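Local coordinates for protein anaphase-promoting complex subunit CUT9 (Schizosaccharomyces pombe, PDB 2XPI) that forms part of the anaphase-promoting complex, a cell-cycle-regulated E3 ubiquitin ligase, using some TPR repeats to homodimerize and others to bind hcn1, at residues 473-483 against 497-508; 566-577 against 587-595. All coordinates share one frame; numbering follows the deposited sequence.

Interaction 1: 473-483 against 497-508; sequences YDPLLLNELGV and HFQNALLLVKKT
Pro475 and Ala501 bring the two helices of TPR 12 together so closely that Pro475 CA and Ala501 CA are 4.2 Å apart. This is the antiparallel hairpin inside one tetratricopeptide repeat, with short-segment axes 7.9 Å apart at 168°, and Gly482, Phe498 and Ala501 fit the small and aromatic positions of the TPR consensus. The tight side begins where Ala501 CB sits 3.4 Å from Pro475 O. One turn on, Leu478 enters as a knob among His497, Asn500, Ala501 and Leu504, its CB 4.1 Å from Ala501 CB. The Pro475 ring crosses the side chains of Leu504 and Val505 at about a right angle. At the other end Phe498 reaches across to the first helix: CG lies anti to its own carbonyl carbon (chi1 -60°), which carries the ring to the bare backbone of Gly482. The ring edge at CE1 comes 3.5 Å from Asn479 O, while CZ comes close to Gly482 C. With an alanine in place of Phe498 the ring is gone, which would probably leave a gap beside Gly482 and Val483 and leave Leu522 of helix 516-528 without its partner. The chain of another protein, consistent with hcn1, packs on Phe498, Asn479 and Val483, and a basic side chain of that other chain forms a salt bridge with Asp474.

The opposite flank is looser and partly open to solvent. Leu481 CB lies over one face of the partly exposed His497 imidazole, 4.0 Å from the ring centroid and 20° off its normal, a CH-pi contact. Further along, exposed Tyr473 reaches the second helix through its stem, with CB 4.5 Å from Leu504 CD1.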
loop_
_atom_site.group_PDB
_atom_site.type_symbol
_atom_site.label_atom_id
_atom_site.label_comp_id
_atom_site.label_asym_id
_atom_site.label_seq_id
_atom_site.Cartn_x
_atom_site.Cartn_y
_atom_site.Cartn_z
ATOM N N TYR A 473 20.813 37.178 -20.526
ATOM C CA TYR A 473 19.912 37.375 -21.662
ATOM C C TYR A 473 18.415 37.161 -21.383
ATOM O O TYR A 473 17.716 36.496 -22.147
ATOM C CB TYR A 473 20.351 36.515 -22.844
ATOM C CG TYR A 473 21.788 36.737 -23.239
ATOM C CD1 TYR A 473 22.165 37.864 -23.955
ATOM C CD2 TYR A 473 22.768 35.823 -22.889
ATOM C CE1 TYR A 473 23.483 38.075 -24.305
ATOM C CE2 TYR A 473 24.087 36.022 -23.236
ATOM C CZ TYR A 473 24.437 37.146 -23.941
ATOM O OH TYR A 473 25.748 37.335 -24.281
ATOM N N ASP A 474 17.926 37.757 -20.304
ATOM C CA ASP A 474 16.517 37.720 -19.974
ATOM C C ASP A 474 15.998 39.163 -19.923
ATOM O O ASP A 474 16.483 39.975 -19.135
ATOM C CB ASP A 474 16.352 37.010 -18.632
ATOM C CG ASP A 474 14.939 37.115 -18.059
ATOM O OD1 ASP A 474 14.057 37.809 -18.629
ATOM O OD2 ASP A 474 14.713 36.491 -17.002
ATOM N N PRO A 475 15.009 39.486 -20.771
ATOM C CA PRO A 475 14.498 40.852 -20.965
ATOM C C PRO A 475 14.053 41.492 -19.657
ATOM O O PRO A 475 14.157 42.705 -19.506
ATOM C CB PRO A 475 13.258 40.650 -21.842
ATOM C CG PRO A 475 13.349 39.282 -22.385
ATOM C CD PRO A 475 14.182 38.474 -21.447
ATOM N N LEU A 476 13.543 40.671 -18.736
ATOM C CA LEU A 476 12.963 41.124 -17.469
ATOM C C LEU A 476 14.044 41.671 -16.548
ATOM O O LEU A 476 13.807 42.582 -15.758
ATOM C CB LEU A 476 12.294 39.943 -16.782
ATOM C CG LEU A 476 11.116 40.187 -15.837
ATOM C CD1 LEU A 476 11.049 39.071 -14.761
ATOM C CD2 LEU A 476 11.168 41.577 -15.200
ATOM N N LEU A 477 15.228 41.089 -16.654
ATOM C CA LEU A 477 16.354 41.446 -15.828
ATOM C C LEU A 477 16.946 42.752 -16.303
ATOM O O LEU A 477 17.358 43.580 -15.493
ATOM C CB LEU A 477 17.411 40.353 -15.933
ATOM C CG LEU A 477 18.780 40.633 -15.326
ATOM C CD1 LEU A 477 18.693 40.753 -13.820
ATOM C CD2 LEU A 477 19.706 39.514 -15.717
ATOM N N LEU A 478 17.005 42.933 -17.624
ATOM C CA LEU A 478 17.525 44.175 -18.199
ATOM C C LEU A 478 16.576 45.318 -17.897
ATOM O O LEU A 478 16.995 46.434 -17.623
ATOM C CB LEU A 478 17.759 44.037 -19.703
ATOM C CG LEU A 478 18.838 43.019 -20.089
ATOM C CD1 LEU A 478 18.872 42.821 -21.589
ATOM C CD2 LEU A 478 20.206 43.439 -19.571
ATOM N N ASN A 479 15.285 45.039 -17.934
ATOM C CA ASN A 479 14.334 46.030 -17.479
ATOM C C ASN A 479 14.597 46.431 -16.029
ATOM O O ASN A 479 14.658 47.599 -15.714
ATOM C CB ASN A 479 12.887 45.565 -17.650
ATOM C CG ASN A 479 11.896 46.601 -17.157
ATOM O OD1 ASN A 479 11.560 46.642 -15.978
ATOM N ND2 ASN A 479 11.460 47.469 -18.048
ATOM N N GLU A 480 14.770 45.455 -15.147
ATOM C CA GLU A 480 14.986 45.757 -13.736
ATOM C C GLU A 480 16.304 46.501 -13.477
ATOM O O GLU A 480 16.362 47.400 -12.646
ATOM C CB GLU A 480 14.887 44.489 -12.887
ATOM C CG GLU A 480 13.596 43.722 -13.083
ATOM C CD GLU A 480 12.350 44.565 -12.820
ATOM O OE1 GLU A 480 12.325 45.282 -11.798
ATOM O OE2 GLU A 480 11.390 44.511 -13.630
ATOM N N LEU A 481 17.365 46.130 -14.174
ATOM C CA LEU A 481 18.613 46.867 -14.060
ATOM C C LEU A 481 18.426 48.311 -14.541
ATOM O O LEU A 481 19.101 49.230 -14.068
ATOM C CB LEU A 481 19.697 46.192 -14.890
ATOM C CG LEU A 481 20.365 44.990 -14.246
ATOM C CD1 LEU A 481 21.077 44.158 -15.308
ATOM C CD2 LEU A 481 21.316 45.470 -13.154
ATOM N N GLY A 482 17.496 48.497 -15.478
ATOM C CA GLY A 482 17.237 49.801 -16.060
ATOM C C GLY A 482 16.441 50.696 -15.134
ATOM O O GLY A 482 16.677 51.894 -15.075
ATOM N N VAL A 483 15.495 50.112 -14.409
ATOM C CA VAL A 483 14.729 50.849 -13.416
ATOM C C VAL A 483 15.622 51.303 -12.256
ATOM O O VAL A 483 15.307 52.250 -11.537
ATOM C CB VAL A 483 13.567 50.004 -12.878
ATOM C CG1 VAL A 483 12.923 50.683 -11.680
ATOM C CG2 VAL A 483 12.545 49.789 -13.975
ATOM N N HIS A 497 19.864 49.833 -21.137
ATOM C CA HIS A 497 19.259 48.633 -20.600
ATOM C C HIS A 497 17.866 48.397 -21.163
ATOM O O HIS A 497 17.577 47.306 -21.649
ATOM C CB HIS A 497 19.256 48.669 -19.077
ATOM C CG HIS A 497 20.567 48.279 -18.477
ATOM N ND1 HIS A 497 21.050 48.830 -17.310
ATOM C CD2 HIS A 497 21.502 47.387 -18.887
ATOM C CE1 HIS A 497 22.224 48.291 -17.024
ATOM N NE2 HIS A 497 22.518 47.411 -17.963
ATOM N N PHE A 498 17.006 49.408 -21.114
ATOM C CA PHE A 498 15.692 49.301 -21.748
ATOM C C PHE A 498 15.746 48.932 -23.225
ATOM O O PHE A 498 14.962 48.097 -23.685
ATOM C CB PHE A 498 14.902 50.583 -21.576
ATOM C CG PHE A 498 14.659 50.935 -20.154
ATOM C CD1 PHE A 498 14.335 49.952 -19.241
ATOM C CD2 PHE A 498 14.766 52.238 -19.722
ATOM C CE1 PHE A 498 14.110 50.265 -17.939
ATOM C CE2 PHE A 498 14.541 52.551 -18.419
ATOM C CZ PHE A 498 14.214 51.567 -17.524
ATOM N N GLN A 499 16.655 49.550 -23.974
ATOM C CA GLN A 499 16.757 49.260 -25.401
ATOM C C GLN A 499 17.156 47.809 -25.645
ATOM O O GLN A 499 16.782 47.211 -26.650
ATOM C CB GLN A 499 17.727 50.216 -26.100
ATOM C CG GLN A 499 17.102 51.527 -26.522
ATOM C CD GLN A 499 18.138 52.583 -26.915
ATOM O OE1 GLN A 499 17.782 53.651 -27.430
ATOM N NE2 GLN A 499 19.420 52.290 -26.671
ATOM N N ASN A 500 17.912 47.238 -24.715
ATOM C CA ASN A 500 18.348 45.858 -24.861
ATOM C C ASN A 500 17.321 44.832 -24.425
ATOM O O ASN A 500 17.282 43.733 -24.969
ATOM C CB ASN A 500 19.683 45.633 -24.171
ATOM C CG ASN A 500 20.803 45.496 -25.160
ATOM O OD1 ASN A 500 21.434 46.479 -25.547
ATOM N ND2 ASN A 500 21.030 44.272 -25.621
ATOM N N ALA A 501 16.495 45.183 -23.444
ATOM C CA ALA A 501 15.350 44.355 -23.105
ATOM C C ALA A 501 14.504 44.210 -24.363
ATOM O O ALA A 501 14.225 43.102 -24.801
ATOM C CB ALA A 501 14.533 44.998 -21.998
ATOM N N LEU A 502 14.116 45.348 -24.943
ATOM C CA LEU A 502 13.329 45.393 -26.181
ATOM C C LEU A 502 13.930 44.570 -27.314
ATOM O O LEU A 502 13.215 43.826 -27.991
ATOM C CB LEU A 502 13.138 46.832 -26.644
ATOM C CG LEU A 502 11.965 47.600 -26.025
ATOM C CD1 LEU A 502 11.140 46.731 -25.056
ATOM C CD2 LEU A 502 12.437 48.908 -25.368
ATOM N N LEU A 503 15.235 44.702 -27.529
ATOM C CA LEU A 503 15.894 43.875 -28.527
ATOM C C LEU A 503 15.734 42.410 -28.160
ATOM O O LEU A 503 15.353 41.598 -29.000
ATOM C CB LEU A 503 17.370 44.227 -28.665
ATOM C CG LEU A 503 17.689 45.655 -29.111
ATOM C CD1 LEU A 503 18.945 45.650 -29.954
ATOM C CD2 LEU A 503 16.535 46.266 -29.881
ATOM N N LEU A 504 16.008 42.081 -26.900
ATOM C CA LEU A 504 15.868 40.711 -26.403
ATOM C C LEU A 504 14.481 40.135 -26.646
ATOM O O LEU A 504 14.352 39.049 -27.194
ATOM C CB LEU A 504 16.176 40.637 -24.911
ATOM C CG LEU A 504 17.473 39.947 -24.518
ATOM C CD1 LEU A 504 18.022 39.124 -25.676
ATOM C CD2 LEU A 504 18.489 40.964 -24.055
ATOM N N VAL A 505 13.454 40.864 -26.220
ATOM C CA VAL A 505 12.066 40.441 -26.366
ATOM C C VAL A 505 11.661 40.100 -27.798
ATOM O O VAL A 505 10.788 39.261 -28.018
ATOM C CB VAL A 505 11.106 41.514 -25.827
ATOM C CG1 VAL A 505 9.687 41.268 -26.309
ATOM C CG2 VAL A 505 11.152 41.533 -24.327
ATOM N N LYS A 506 12.284 40.751 -28.774
ATOM C CA LYS A 506 11.941 40.505 -30.171
ATOM C C LYS A 506 12.384 39.106 -30.624
ATOM O O LYS A 506 11.757 38.496 -31.497
ATOM C CB LYS A 506 12.528 41.599 -31.067
ATOM C CG LYS A 506 11.510 42.614 -31.539
ATOM C CD LYS A 506 10.457 41.938 -32.419
ATOM C CE LYS A 506 9.566 42.952 -33.143
ATOM N NZ LYS A 506 8.508 42.280 -33.955
ATOM N N LYS A 507 13.455 38.605 -30.009
ATOM C CA LYS A 507 13.993 37.277 -30.302
ATOM C C LYS A 507 13.237 36.158 -29.573
ATOM O O LYS A 507 13.240 35.003 -30.010
ATOM C CB LYS A 507 15.482 37.216 -29.941
ATOM C CG LYS A 507 16.317 38.356 -30.516
ATOM C CD LYS A 507 17.724 38.352 -29.930
ATOM C CE LYS A 507 18.399 39.722 -30.048
ATOM N NZ LYS A 507 19.529 39.891 -29.072
ATOM N N THR A 508 12.592 36.495 -28.462
ATOM C CA THR A 508 11.864 35.493 -27.703
ATOM C C THR A 508 10.452 35.327 -28.249
ATOM O O THR A 508 10.127 35.843 -29.310
ATOM C CB THR A 508 11.795 35.856 -26.218
ATOM O OG1 THR A 508 10.745 36.810 -26.008
ATOM C CG2 THR A 508 13.132 36.429 -25.749
#

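Interaction 2: 566-577 against 587-595; sequences PGLAITHLHESL and SDLLKRALE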
loop_
_atom_site.group_PDB
_atom_site.type_symbol
_atom_site.label_atom_id
_atom_site.label_comp_id
_atom_site.label_asym_id
_atom_site.label_seq_id
_atom_site.Cartn_x
_atom_site.Cartn_y
_atom_site.Cartn_z
ATOM N N PRO A 566 0.311 72.589 -24.832
ATOM C CA PRO A 566 -0.707 72.294 -23.813
ATOM C C PRO A 566 -1.989 71.698 -24.378
ATOM O O PRO A 566 -2.665 70.962 -23.667
ATOM C CB PRO A 566 -1.000 73.665 -23.191
ATOM C CG PRO A 566 -0.411 74.663 -24.133
ATOM C CD PRO A 566 0.740 73.995 -24.792
ATOM N N GLY A 567 -2.317 72.010 -25.628
ATOM C CA GLY A 567 -3.529 71.503 -26.240
ATOM C C GLY A 567 -3.532 69.995 -26.360
ATOM O O GLY A 567 -4.562 69.358 -26.136
ATOM N N LEU A 568 -2.389 69.420 -26.729
ATOM C CA LEU A 568 -2.258 67.967 -26.809
ATOM C C LEU A 568 -2.147 67.371 -25.416
ATOM O O LEU A 568 -2.629 66.275 -25.165
ATOM C CB LEU A 568 -1.030 67.564 -27.621
ATOM C CG LEU A 568 -1.082 67.859 -29.112
ATOM C CD1 LEU A 568 0.121 67.217 -29.796
ATOM C CD2 LEU A 568 -2.418 67.364 -29.704
ATOM N N ALA A 569 -1.493 68.101 -24.518
ATOM C CA ALA A 569 -1.405 67.694 -23.123
ATOM C C ALA A 569 -2.797 67.588 -22.504
ATOM O O ALA A 569 -3.022 66.754 -21.625
ATOM C CB ALA A 569 -0.553 68.666 -22.340
ATOM N N ILE A 570 -3.728 68.419 -22.976
ATOM C CA ILE A 570 -5.078 68.477 -22.417
ATOM C C ILE A 570 -5.944 67.261 -22.755
ATOM O O ILE A 570 -6.642 66.740 -21.889
ATOM C CB ILE A 570 -5.814 69.781 -22.824
ATOM C CG1 ILE A 570 -5.370 70.931 -21.933
ATOM C CG2 ILE A 570 -7.314 69.629 -22.672
ATOM C CD1 ILE A 570 -5.491 72.273 -22.587
ATOM N N THR A 571 -5.898 66.802 -24.001
ATOM C CA THR A 571 -6.701 65.646 -24.401
ATOM C C THR A 571 -6.238 64.330 -23.740
ATOM O O THR A 571 -7.047 63.426 -23.492
ATOM C CB THR A 571 -6.725 65.495 -25.928
ATOM O OG1 THR A 571 -5.380 65.516 -26.417
ATOM C CG2 THR A 571 -7.502 66.651 -26.566
ATOM N N HIS A 572 -4.938 64.236 -23.451
ATOM C CA HIS A 572 -4.361 63.057 -22.802
ATOM C C HIS A 572 -4.681 63.038 -21.313
ATOM O O HIS A 572 -4.837 61.979 -20.717
ATOM C CB HIS A 572 -2.843 63.006 -23.012
ATOM C CG HIS A 572 -2.433 62.381 -24.307
ATOM N ND1 HIS A 572 -2.336 61.013 -24.479
ATOM C CD2 HIS A 572 -2.105 62.933 -25.500
ATOM C CE1 HIS A 572 -1.957 60.753 -25.717
ATOM N NE2 HIS A 572 -1.813 61.900 -26.359
ATOM N N LEU A 573 -4.762 64.221 -20.715
ATOM C CA LEU A 573 -5.123 64.347 -19.305
ATOM C C LEU A 573 -6.598 63.978 -19.126
ATOM O O LEU A 573 -6.982 63.397 -18.112
ATOM C CB LEU A 573 -4.847 65.772 -18.803
ATOM C CG LEU A 573 -3.624 66.004 -17.909
ATOM C CD1 LEU A 573 -2.717 64.796 -17.878
ATOM C CD2 LEU A 573 -2.833 67.262 -18.312
ATOM N N HIS A 574 -7.416 64.308 -20.123
ATOM C CA HIS A 574 -8.813 63.899 -20.113
ATOM C C HIS A 574 -8.958 62.372 -20.167
ATOM O O HIS A 574 -9.863 61.812 -19.553
ATOM C CB HIS A 574 -9.593 64.561 -21.253
ATOM C CG HIS A 574 -9.905 66.007 -21.017
ATOM N ND1 HIS A 574 -10.625 66.445 -19.925
ATOM C CD2 HIS A 574 -9.608 67.114 -21.738
ATOM C CE1 HIS A 574 -10.747 67.759 -19.978
ATOM N NE2 HIS A 574 -10.136 68.190 -21.066
ATOM N N GLU A 575 -8.070 61.698 -20.892
ATOM C CA GLU A 575 -8.063 60.234 -20.895
ATOM C C GLU A 575 -7.701 59.646 -19.531
ATOM O O GLU A 575 -8.354 58.711 -19.066
ATOM C CB GLU A 575 -7.119 59.676 -21.967
ATOM C CG GLU A 575 -7.679 59.712 -23.373
ATOM C CD GLU A 575 -8.949 58.883 -23.520
ATOM O OE1 GLU A 575 -9.830 59.295 -24.308
ATOM O OE2 GLU A 575 -9.073 57.828 -22.848
ATOM N N SER A 576 -6.657 60.179 -18.904
ATOM C CA SER A 576 -6.251 59.723 -17.577
ATOM C C SER A 576 -7.415 59.811 -16.611
ATOM O O SER A 576 -7.837 58.809 -16.040
ATOM C CB SER A 576 -5.107 60.573 -17.032
ATOM O OG SER A 576 -3.903 60.339 -17.730
ATOM N N LEU A 577 -7.924 61.028 -16.438
ATOM C CA LEU A 577 -9.012 61.306 -15.505
ATOM C C LEU A 577 -10.282 60.529 -15.818
ATOM O O LEU A 577 -11.220 60.514 -15.025
ATOM C CB LEU A 577 -9.310 62.799 -15.484
ATOM C CG LEU A 577 -8.123 63.606 -14.966
ATOM C CD1 LEU A 577 -8.354 65.104 -15.104
ATOM C CD2 LEU A 577 -7.823 63.216 -13.523
ATOM N N SER A 587 -4.979 65.632 -12.129
ATOM C CA SER A 587 -5.817 66.811 -11.943
ATOM C C SER A 587 -4.972 68.079 -11.936
ATOM O O SER A 587 -5.364 69.101 -12.503
ATOM C CB SER A 587 -6.624 66.701 -10.645
ATOM O OG SER A 587 -7.569 65.644 -10.720
ATOM N N ASP A 588 -3.809 67.995 -11.294
ATOM C CA ASP A 588 -2.893 69.125 -11.184
ATOM C C ASP A 588 -2.240 69.478 -12.512
ATOM O O ASP A 588 -2.139 70.648 -12.874
ATOM C CB ASP A 588 -1.817 68.841 -10.136
ATOM C CG ASP A 588 -2.303 69.085 -8.720
ATOM O OD1 ASP A 588 -3.466 69.530 -8.557
ATOM O OD2 ASP A 588 -1.521 68.838 -7.773
ATOM N N LEU A 589 -1.783 68.463 -13.233
ATOM C CA LEU A 589 -1.201 68.682 -14.543
ATOM C C LEU A 589 -2.251 69.298 -15.460
ATOM O O LEU A 589 -1.921 70.069 -16.359
ATOM C CB LEU A 589 -0.678 67.367 -15.122
ATOM C CG LEU A 589 0.832 67.117 -15.232
ATOM C CD1 LEU A 589 1.645 68.139 -14.467
ATOM C CD2 LEU A 589 1.161 65.708 -14.770
ATOM N N LEU A 590 -3.519 68.966 -15.227
ATOM C CA LEU A 590 -4.605 69.592 -15.974
ATOM C C LEU A 590 -4.825 71.015 -15.478
ATOM O O LEU A 590 -5.097 71.922 -16.268
ATOM C CB LEU A 590 -5.900 68.793 -15.838
ATOM C CG LEU A 590 -7.077 69.287 -16.695
ATOM C CD1 LEU A 590 -6.769 69.177 -18.184
ATOM C CD2 LEU A 590 -8.354 68.528 -16.361
ATOM N N LYS A 591 -4.709 71.201 -14.166
ATOM C CA LYS A 591 -4.829 72.525 -13.568
ATOM C C LYS A 591 -3.939 73.518 -14.299
ATOM O O LYS A 591 -4.378 74.616 -14.645
ATOM C CB LYS A 591 -4.460 72.491 -12.081
ATOM N N ARG A 592 -2.697 73.120 -14.554
ATOM C CA ARG A 592 -1.714 74.031 -15.129
ATOM C C ARG A 592 -1.793 74.139 -16.647
ATOM O O ARG A 592 -1.253 75.078 -17.233
ATOM C CB ARG A 592 -0.296 73.646 -14.704
ATOM N NE ARG A 592 -0.235 72.807 -11.066
ATOM C CZ ARG A 592 0.987 72.316 -10.900
ATOM N NH1 ARG A 592 1.714 71.985 -11.961
ATOM N NH2 ARG A 592 1.481 72.154 -9.678
ATOM N N ALA A 593 -2.475 73.195 -17.285
ATOM C CA ALA A 593 -2.533 73.172 -18.744
ATOM C C ALA A 593 -3.644 74.048 -19.307
ATOM O O ALA A 593 -4.026 73.904 -20.460
ATOM C CB ALA A 593 -2.671 71.751 -19.247
ATOM N N LEU A 594 -4.147 74.969 -18.498
ATOM C CA LEU A 594 -5.255 75.829 -18.905
ATOM C C LEU A 594 -5.057 76.563 -20.242
ATOM O O LEU A 594 -6.036 76.831 -20.946
ATOM C CB LEU A 594 -5.623 76.814 -17.782
ATOM C CG LEU A 594 -4.590 77.704 -17.077
ATOM C CD1 LEU A 594 -3.545 76.901 -16.328
ATOM C CD2 LEU A 594 -3.934 78.666 -18.046
ATOM N N GLU A 595 -3.807 76.868 -20.595
ATOM C CA GLU A 595 -3.493 77.679 -21.786
ATOM C C GLU A 595 -4.527 77.648 -22.915
ATOM O O GLU A 595 -4.676 78.631 -23.646
ATOM C CB GLU A 595 -2.111 77.336 -22.351
ATOM C CG GLU A 595 -0.968 78.001 -21.613
ATOM C CD GLU A 595 -0.903 77.567 -20.170
ATOM O OE1 GLU A 595 -0.063 76.698 -19.852
ATOM O OE2 GLU A 595 -1.702 78.080 -19.362
#
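Leu590 overlaps Leu573, the two side chains sliding past each other in opposite directions so that Leu573 CB lies 4.0 Å from Leu590 CD1. The contact joins the last helix of TPR 14 to helix 584-592, which packs against it antiparallel, the short-segment axes 9.7 Å apart at 153°, much as the extra helix that closes off many TPR superhelices. Leu590 reaches the 566-577 helix with its CG opposite the backbone N (chi1 -174°), and its two branches then divide the work. CD1 serves Leu573 and, more distantly, Ile570; CD2 meets Leu577 CD1 at 3.6 Å and also skirts the exposed His574 ring. On the inner side Leu573 reaches past Leu590, placing CD2 3.9 Å from Leu589 CB. Leu573 also touches Ala557 of helix 550-562, and Leu589 packs on an apolar side chain of another protein's chain.

Where helix 584-592 gives way to the C-terminal tail, Ile570 takes over, its CG1 3.9 Å from Ala593 CB. Pro566 crosses Glu595 at about a right angle, touching only the aliphatic root of that exposed residue: Pro566 CG is 3.6 Å from Glu595 CB. At the opposite end, Ser587 OG is already hydrogen-bonded to Glu583 O and meets the second branch of Leu577 by plain van der Waals contact, CD2 to OG 3.7 Å.

Coming from the N terminus, the chain reaches interaction 1 first: helix 475-487 turns over into helix 491-507, and the contact closes that hairpin within TPR 12. Helices 516-528, 532-545 and 550-562 then follow before interaction 2 starts at residue 566 and closes the short turn between helix 566-579 and helix 584-592. The two loops lie in series, neither enclosing nor crossing the other. The centres of interaction 1 and interaction 2 are about 32 Å apart and their nearest atoms about 19 Å apart, so they do not touch. Interaction 1 holds one repeat together from within, whereas interaction 2 fastens the final helix onto TPR 14 at the C-terminal end of the modelled solenoid.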